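Local coordinates for membrane protein implicated in regulation of membrane protease activity (Corynebacterium glutamicum ATCC 13032, PDB 3CP0) that is of unknown biochemical function but, as an NfeD-like soluble domain of a membrane protein, probably takes part in regulating membrane protease activity, at residues V25-E30 / R43-I48; E64-I69 / A76-E81. All coordinates share one frame; numbering follows the deposited sequence.

Interaction 1 (25-30 with 43-48) and interaction 2 (64-69 with 76-81) belong to two antiparallel hairpins of one closed sheet in the NfeD-like, OB-type domain, and their centres lie about 9 Å apart. Strand 28-31 of the first hairpin runs beside strand 65-72 of the second. At this seam His27 O lies 2.8 Å from Val68 N, and Gly26 N lies 2.8 Å from Val68 O, both probable hydrogen bonds. His27 thus joins the hairpins through its backbone while its ring binds zinc with Asp45 in interaction 1. In interaction 2 the side chain of Trp79 comes within about 4 Å of a different zinc ion.

Interaction 1. Residues V25-E30 / R43-I48; sequences VGHRAE and RLDGSI. With ZN (zinc ion), chain B.
The imidazole of His27 meets the Asp45 carboxylate at its edge: Asp45 CG lies in the ring plane, and Asp45 OD1 sits near it, 3.1 Å from His27 CD2. The two flat groups are turned 60° apart, and both reach one zinc ion. His27 NE2 binds the zinc at 2.0 Å and Asp45 OD2 also at 2.0 Å, whereas Asp45 OD1, 2.8 Å from the zinc, makes at most a weak second contact. Water 1 also binds. The ring is directed there by a first torsion that sets His27 CG beside its own backbone N (chi1 -77°). Leu44 crosses the histidine side chain at about a right angle, its CD1 3.4 Å from His27 CB and also against the carbonyl oxygen of Arg28.

Asp45 and Gly46 form the corner of a type I' turn from Leu44 to Ser47, both with positive phi, which places the aspartate beside the metal. Further along, Glu30 and Arg43 form an antiparallel hydrogen-bonded pair: Arg43 N to Glu30 O is 2.8 Å, and Glu30 N to Arg43 O is longer at 3.2 Å. The extended Glu30 side chain and that of Arg43, bent at chi3, lie alongside each other on one face, pointing the same way, with carboxylate and guanidinium 36° apart. The salt bridge between Arg43 NH2 and Glu30 OE1 is loose at 3.4 Å, its hydrogen bond weak and bent. Ala29 CB makes a loose apolar contact with Leu44 CB, and both residues are buried.

In the sheet, strand 28-31 is flanked by strand 41-44 and by strand 65-72: Ala29 pairs with Val66 through the backbone, Leu44 packs on Val68, and Arg28 NE salt-bridges Glu81. After the turn, strand 47-53 continues as the antiparallel neighbour of strand 41-44.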
ATOM      1  N   VAL A  25      -7.449   3.280  -6.224  1.00 19.27           N
ATOM      2  CA  VAL A  25      -6.820   4.450  -5.627  1.00 19.71           C
ATOM      3  C   VAL A  25      -7.869   5.108  -4.756  1.00 19.16           C
ATOM      4  O   VAL A  25      -8.979   5.335  -5.200  1.00 21.21           O
ATOM      5  CB  VAL A  25      -6.292   5.366  -6.735  1.00 21.62           C
ATOM      6  CG1 VAL A  25      -5.769   6.597  -6.154  1.00 23.31           C
ATOM      7  CG2 VAL A  25      -5.198   4.614  -7.521  1.00 21.83           C
ATOM      8  N   GLY A  26      -7.490   5.394  -3.514  1.00 17.36           N
ATOM      9  CA  GLY A  26      -8.352   5.955  -2.516  1.00 18.55           C
ATOM     10  C   GLY A  26      -8.807   4.885  -1.527  1.00 19.12           C
ATOM     11  O   GLY A  26      -9.315   5.235  -0.452  1.00 21.50           O
ATOM     12  N   HIS A  27      -8.591   3.612  -1.852  1.00 18.41           N
ATOM     13  CA  HIS A  27      -8.933   2.531  -0.868  1.00 17.77           C
ATOM     14  C   HIS A  27      -7.940   2.517   0.281  1.00 18.05           C
ATOM     15  O   HIS A  27      -6.728   2.752   0.073  1.00 19.70           O
ATOM     16  CB  HIS A  27      -8.814   1.132  -1.504  1.00 17.66           C
ATOM     17  CG  HIS A  27      -9.956   0.748  -2.414  1.00 18.70           C
ATOM     18  ND1 HIS A  27     -10.579   1.628  -3.288  1.00 18.68           N
ATOM     19  CD2 HIS A  27     -10.539  -0.469  -2.619  1.00 19.19           C
ATOM     20  CE1 HIS A  27     -11.499   0.969  -3.979  1.00 22.19           C
ATOM     21  NE2 HIS A  27     -11.505  -0.292  -3.569  1.00 20.94           N
ATOM     22  N   ARG A  28      -8.405   2.155   1.469  1.00 18.61           N
ATOM     23  CA  ARG A  28      -7.478   1.791   2.535  1.00 18.07           C
ATOM     24  C   ARG A  28      -6.975   0.355   2.371  1.00 19.35           C
ATOM     25  O   ARG A  28      -7.622  -0.492   1.697  1.00 19.98           O
ATOM     26  CB  ARG A  28      -8.169   1.977   3.860  1.00 18.59           C
ATOM     27  CG  ARG A  28      -8.372   3.521   4.104  1.00 20.33           C
ATOM     28  CD  ARG A  28      -9.393   3.684   5.136  1.00 24.99           C
ATOM     29  NE  ARG A  28      -9.658   5.104   5.362  1.00 25.54           N
ATOM     30  CZ  ARG A  28     -10.519   5.833   4.648  1.00 30.77           C
ATOM     31  NH1 ARG A  28     -11.230   5.268   3.644  1.00 26.41           N
ATOM     32  NH2 ARG A  28     -10.692   7.113   4.952  1.00 31.26           N
ATOM     33  N   ALA A  29      -5.878   0.035   3.048  1.00 18.47           N
ATOM     34  CA  ALA A  29      -5.338  -1.336   2.995  1.00 19.20           C
ATOM     35  C   ALA A  29      -4.642  -1.622   4.320  1.00 18.65           C
ATOM     36  O   ALA A  29      -4.112  -0.705   4.964  1.00 19.90           O
ATOM     37  CB  ALA A  29      -4.349  -1.462   1.831  1.00 19.33           C
ATOM     38  N   GLU A  30      -4.533  -2.897   4.618  1.00 18.05           N
ATOM     39  CA  GLU A  30      -3.912  -3.315   5.868  1.00 18.02           C
ATOM     40  C   GLU A  30      -2.538  -3.903   5.568  1.00 18.55           C
ATOM     41  O   GLU A  30      -2.373  -4.736   4.640  1.00 18.17           O
ATOM     42  CB  GLU A  30      -4.826  -4.344   6.518  1.00 17.29           C
ATOM     43  CG  GLU A  30      -4.271  -4.836   7.788  1.00 20.59           C
ATOM     44  CD  GLU A  30      -5.224  -5.802   8.554  1.00 28.56           C
ATOM     45  OE1 GLU A  30      -6.364  -6.112   8.088  1.00 31.03           O
ATOM     46  OE2 GLU A  30      -4.808  -6.235   9.637  1.00 32.76           O
ATOM     47  N   ARG A  43      -3.219  -5.984   2.320  0.50 17.60           N
ATOM     48  CA  ARG A  43      -4.513  -6.621   2.020  0.50 19.08           C
ATOM     49  C   ARG A  43      -5.511  -5.554   1.532  0.50 18.59           C
ATOM     50  O   ARG A  43      -5.850  -4.607   2.269  0.50 18.01           O
ATOM     51  CB  ARG A  43      -5.038  -7.374   3.267  0.50 18.84           C
ATOM     52  CG  ARG A  43      -6.501  -7.861   3.135  0.50 19.52           C
ATOM     53  CD  ARG A  43      -6.895  -8.974   4.146  0.50 22.32           C
ATOM     54  NE  ARG A  43      -6.293  -8.789   5.472  0.50 29.53           N
ATOM     55  CZ  ARG A  43      -6.296  -9.694   6.448  0.50 31.05           C
ATOM     56  NH1 ARG A  43      -6.875 -10.880   6.285  0.50 32.57           N
ATOM     57  NH2 ARG A  43      -5.717  -9.406   7.603  0.50 33.98           N
ATOM     58  N   LEU A  44      -5.968  -5.697   0.294  1.00 18.52           N
ATOM     59  CA  LEU A  44      -6.726  -4.657  -0.410  1.00 20.06           C
ATOM     60  C   LEU A  44      -7.888  -5.363  -1.191  1.00 19.01           C
ATOM     61  O   LEU A  44      -7.627  -6.236  -2.051  1.00 18.32           O
ATOM     62  CB  LEU A  44      -5.750  -3.916  -1.384  1.00 21.29           C
ATOM     63  CG  LEU A  44      -6.369  -2.904  -2.345  1.00 21.78           C
ATOM     64  CD1 LEU A  44      -7.148  -1.794  -1.602  1.00 23.11           C
ATOM     65  CD2 LEU A  44      -5.156  -2.296  -3.108  1.00 21.51           C
ATOM     66  N   ASP A  45      -9.152  -5.022  -0.880  1.00 18.60           N
ATOM     67  CA  ASP A  45     -10.332  -5.689  -1.507  1.00 19.62           C
ATOM     68  C   ASP A  45     -10.214  -7.231  -1.423  1.00 19.54           C
ATOM     69  O   ASP A  45     -10.508  -7.966  -2.364  1.00 20.21           O
ATOM     70  CB  ASP A  45     -10.531  -5.249  -2.972  1.00 18.80           C
ATOM     71  CG  ASP A  45     -11.356  -3.972  -3.123  1.00 21.69           C
ATOM     72  OD1 ASP A  45     -11.682  -3.319  -2.094  1.00 18.78           O
ATOM     73  OD2 ASP A  45     -11.685  -3.571  -4.283  1.00 21.50           O
ATOM     74  N   GLY A  46      -9.727  -7.706  -0.287  1.00 20.18           N
ATOM     75  CA  GLY A  46      -9.728  -9.138  -0.021  1.00 20.38           C
ATOM     76  C   GLY A  46      -8.570  -9.909  -0.645  1.00 21.19           C
ATOM     77  O   GLY A  46      -8.501 -11.156  -0.530  1.00 23.58           O
ATOM     78  N   SER A  47      -7.681  -9.193  -1.333  0.50 19.94           N
ATOM     79  CA  SER A  47      -6.525  -9.813  -1.972  0.50 19.91           C
ATOM     80  C   SER A  47      -5.199  -9.282  -1.411  0.50 18.94           C
ATOM     81  O   SER A  47      -5.175  -8.240  -0.754  0.50 18.72           O
ATOM     82  CB  SER A  47      -6.566  -9.566  -3.483  0.50 20.86           C
ATOM     83  OG  SER A  47      -7.583 -10.333  -4.119  0.50 23.47           O
ATOM     84  N   ILE A  48      -4.098  -9.998  -1.689  1.00 17.68           N
ATOM     85  CA  ILE A  48      -2.764  -9.520  -1.314  1.00 18.51           C
ATOM     86  C   ILE A  48      -2.134  -8.796  -2.508  1.00 18.54           C
ATOM     87  O   ILE A  48      -2.044  -9.390  -3.575  1.00 18.99           O
ATOM     88  CB  ILE A  48      -1.890 -10.732  -0.916  1.00 20.49           C
ATOM     89  CG1 ILE A  48      -2.521 -11.359   0.342  1.00 21.41           C
ATOM     90  CG2 ILE A  48      -0.460 -10.248  -0.686  1.00 21.87           C
ATOM     91  CD1 ILE A  48      -1.710 -12.538   0.895  1.00 28.21           C
TER
HETATM   92 ZN    ZN B 101     -12.668  -1.840  -4.232  1.00 21.57          ZN
HETATM   93  O   HOH W   1     -12.901  -1.469  -6.312  1.00 24.98           O

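Interaction 2. Residues E64-I69 / A76-E81; sequences EIVSVI and AIVWKE
Ser67 and Trp79 face each other as a hydrogen-bonded pair of an antiparallel beta hairpin, part of the OB-type sheet of this NfeD-like domain. Trp79 N gives its hydrogen to Ser67 O at 2.8 Å, and Ser67 N returns a nearly straight bond to Trp79 O at 2.9 Å (170° at the hydrogen). A third rung, Ile69 N to Ile77 O at 2.8 Å, meets the acceptor almost head-on. Ser67 O also receives a CA-H contact from Val78.

Where 64-69 begins and 76-81 ends, the direct ladder gives way to water: water 2 donates to Ile65 O and accepts from Glu81 N, bridging the strands. Water 3 donates to Glu81 OE1 and, weakly, to Ile65 O. The extended Glu81 side chain runs alongside Ile65, its OE2 partnered by Arg28. Ser67 OG bonds to the backbone N of Ala82.

Val66, Val68, Ala76 and Val78 pack together as a buried apolar cluster. With Val66 CG1 anti to the carbonyl carbon (chi1 -64°), Val66 CG2 falls between the backbone N and the carbonyl carbon and meets Val78 CB at 3.8 Å. Val68 spreads its two methyls, CG1 over Ala76 CB and CG2 over Val78 CG1. On the Trp79 side, Ile69 lies beside the tryptophan stem and crosses Ile77 at about a right angle. The indole extends away from strand 65-72, stacked edge-to-face with His58, and Lys80 CG rests 4.0 Å above one face of the Trp79 ring, toward its rim.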
ATOM      1  N   GLU A  64      -0.414  -1.937  10.375  1.00 19.47           N
ATOM      2  CA  GLU A  64      -0.858  -0.543  10.148  1.00 21.63           C
ATOM      3  C   GLU A  64      -1.883  -0.459   9.024  1.00 20.70           C
ATOM      4  O   GLU A  64      -1.851  -1.279   8.090  1.00 19.91           O
ATOM      5  CB  GLU A  64       0.317   0.429   9.869  1.00 21.72           C
ATOM      6  CG  GLU A  64       1.248   0.600  11.111  1.00 26.09           C
ATOM      7  CD  GLU A  64       2.425   1.573  10.853  1.00 28.50           C
ATOM      8  OE1 GLU A  64       2.237   2.564  10.111  1.00 34.05           O
ATOM      9  OE2 GLU A  64       3.546   1.372  11.397  1.00 35.42           O
ATOM     10  N   ILE A  65      -2.787   0.523   9.138  1.00 18.57           N
ATOM     11  CA  ILE A  65      -3.711   0.820   8.030  1.00 17.96           C
ATOM     12  C   ILE A  65      -3.162   1.996   7.221  1.00 17.78           C
ATOM     13  O   ILE A  65      -2.766   3.026   7.806  1.00 19.58           O
ATOM     14  CB  ILE A  65      -5.140   1.198   8.560  1.00 18.38           C
ATOM     15  CG1 ILE A  65      -5.668   0.135   9.543  1.00 19.96           C
ATOM     16  CG2 ILE A  65      -6.070   1.404   7.331  1.00 19.11           C
ATOM     17  CD1 ILE A  65      -5.568  -1.303   9.013  1.00 20.28           C
ATOM     18  N   VAL A  66      -3.077   1.816   5.892  1.00 17.18           N
ATOM     19  CA  VAL A  66      -2.604   2.865   4.987  1.00 17.19           C
ATOM     20  C   VAL A  66      -3.673   3.183   3.937  1.00 17.95           C
ATOM     21  O   VAL A  66      -4.691   2.455   3.837  1.00 18.15           O
ATOM     22  CB  VAL A  66      -1.316   2.368   4.279  1.00 18.02           C
ATOM     23  CG1 VAL A  66      -0.241   2.170   5.366  1.00 16.93           C
ATOM     24  CG2 VAL A  66      -1.581   0.992   3.566  1.00 20.03           C
ATOM     25  N   SER A  67      -3.460   4.258   3.184  1.00 17.46           N
ATOM     26  CA  SER A  67      -4.333   4.652   2.089  1.00 18.04           C
ATOM     27  C   SER A  67      -3.551   4.449   0.790  1.00 18.62           C
ATOM     28  O   SER A  67      -2.361   4.846   0.681  1.00 19.99           O
ATOM     29  CB  SER A  67      -4.752   6.142   2.215  1.00 21.02           C
ATOM     30  OG  SER A  67      -5.888   6.209   3.104  1.00 22.82           O
ATOM     31  N   VAL A  68      -4.211   3.832  -0.181  1.00 17.20           N
ATOM     32  CA  VAL A  68      -3.607   3.686  -1.532  1.00 17.42           C
ATOM     33  C   VAL A  68      -3.768   5.009  -2.268  1.00 17.30           C
ATOM     34  O   VAL A  68      -4.893   5.483  -2.466  1.00 18.04           O
ATOM     35  CB  VAL A  68      -4.266   2.536  -2.344  1.00 19.38           C
ATOM     36  CG1 VAL A  68      -3.625   2.441  -3.730  1.00 18.78           C
ATOM     37  CG2 VAL A  68      -4.129   1.183  -1.573  1.00 19.50           C
ATOM     38  N   ILE A  69      -2.650   5.645  -2.600  1.00 16.86           N
ATOM     39  CA  ILE A  69      -2.727   6.948  -3.284  1.00 15.35           C
ATOM     40  C   ILE A  69      -2.304   6.949  -4.752  1.00 16.94           C
ATOM     41  O   ILE A  69      -2.391   7.930  -5.446  1.00 17.19           O
ATOM     42  CB  ILE A  69      -2.022   8.094  -2.411  1.00 18.46           C
ATOM     43  CG1 ILE A  69      -0.576   7.722  -2.069  1.00 17.95           C
ATOM     44  CG2 ILE A  69      -2.801   8.317  -1.131  1.00 20.47           C
ATOM     45  CD1 ILE A  69       0.314   7.637  -3.273  1.00 19.71           C
ATOM     46  N   ALA A  76       0.694  -1.158  -5.356  1.00 16.99           N
ATOM     47  CA  ALA A  76       0.017  -0.095  -4.674  1.00 18.12           C
ATOM     48  C   ALA A  76       1.062   0.844  -4.035  1.00 20.05           C
ATOM     49  O   ALA A  76       1.994   0.391  -3.341  1.00 20.38           O
ATOM     50  CB  ALA A  76      -0.873  -0.703  -3.579  1.00 18.45           C
ATOM     51  N   ILE A  77       0.892   2.143  -4.248  1.00 17.11           N
ATOM     52  CA  ILE A  77       1.745   3.111  -3.582  1.00 16.65           C
ATOM     53  C   ILE A  77       0.896   3.717  -2.463  1.00 17.23           C
ATOM     54  O   ILE A  77      -0.222   4.250  -2.686  1.00 17.44           O
ATOM     55  CB  ILE A  77       2.187   4.266  -4.542  1.00 16.67           C
ATOM     56  CG1 ILE A  77       2.760   3.752  -5.876  1.00 17.88           C
ATOM     57  CG2 ILE A  77       3.243   5.196  -3.909  1.00 18.45           C
ATOM     58  CD1 ILE A  77       3.837   2.700  -5.657  1.00 19.32           C
ATOM     59  N   VAL A  78       1.433   3.600  -1.270  1.00 17.14           N
ATOM     60  CA  VAL A  78       0.630   3.907  -0.050  1.00 16.75           C
ATOM     61  C   VAL A  78       1.165   5.016   0.803  1.00 18.01           C
ATOM     62  O   VAL A  78       2.395   5.313   0.828  1.00 17.17           O
ATOM     63  CB  VAL A  78       0.440   2.636   0.805  1.00 16.90           C
ATOM     64  CG1 VAL A  78      -0.199   1.486  -0.076  1.00 18.51           C
ATOM     65  CG2 VAL A  78       1.740   2.158   1.424  1.00 18.45           C
ATOM     66  N   TRP A  79       0.242   5.630   1.533  1.00 16.57           N
ATOM     67  CA  TRP A  79       0.629   6.676   2.481  1.00 16.96           C
ATOM     68  C   TRP A  79      -0.262   6.603   3.717  1.00 17.77           C
ATOM     69  O   TRP A  79      -1.029   5.645   3.917  1.00 18.67           O
ATOM     70  CB  TRP A  79       0.613   8.050   1.821  1.00 18.43           C
ATOM     71  CG  TRP A  79       1.354   9.132   2.603  1.00 19.90           C
ATOM     72  CD1 TRP A  79       0.875  10.355   2.993  1.00 22.13           C
ATOM     73  CD2 TRP A  79       2.715   9.054   3.078  1.00 17.81           C
ATOM     74  NE1 TRP A  79       1.858  11.055   3.718  1.00 20.88           N
ATOM     75  CE2 TRP A  79       2.990  10.278   3.773  1.00 21.12           C
ATOM     76  CE3 TRP A  79       3.719   8.080   2.982  1.00 19.32           C
ATOM     77  CZ2 TRP A  79       4.248  10.537   4.382  1.00 20.92           C
ATOM     78  CZ3 TRP A  79       4.967   8.348   3.618  1.00 20.87           C
ATOM     79  CH2 TRP A  79       5.204   9.564   4.267  1.00 20.95           C
ATOM     80  N   LYS A  80      -0.112   7.591   4.583  1.00 19.30           N
ATOM     81  CA  LYS A  80      -0.849   7.659   5.831  1.00 18.36           C
ATOM     82  C   LYS A  80      -2.346   7.588   5.536  1.00 20.74           C
ATOM     83  O   LYS A  80      -2.832   8.176   4.554  1.00 20.47           O
ATOM     84  CB  LYS A  80      -0.480   8.987   6.499  1.00 18.84           C
ATOM     85  CG  LYS A  80       0.991   8.939   7.029  1.00 18.96           C
ATOM     86  CD  LYS A  80       1.363  10.301   7.600  1.00 22.93           C
ATOM     87  CE  LYS A  80       2.833  10.311   8.116  1.00 21.42           C
ATOM     88  NZ  LYS A  80       3.043  11.586   8.889  1.00 26.67           N
ATOM     89  N   GLU A  81      -3.064   6.919   6.432  1.00 21.30           N
ATOM     90  CA  GLU A  81      -4.486   6.770   6.251  1.00 23.99           C
ATOM     91  C   GLU A  81      -5.167   8.134   6.245  1.00 26.91           C
ATOM     92  O   GLU A  81      -4.896   9.011   7.090  1.00 25.69           O
ATOM     93  CB  GLU A  81      -5.055   5.883   7.369  1.00 24.36           C
ATOM     94  CG  GLU A  81      -6.431   5.479   7.077  1.00 23.01           C
ATOM     95  CD  GLU A  81      -7.188   4.844   8.236  1.00 22.71           C
ATOM     96  OE1 GLU A  81      -6.631   4.649   9.373  1.00 24.00           O
ATOM     97  OE2 GLU A  81      -8.388   4.562   8.018  1.00 24.59           O
TER
HETATM   98  O   HOH W   2      -1.703   5.419   8.430  1.00 26.20           O
HETATM   99  O   HOH W   3      -4.097   4.644  10.486  1.00 34.24           O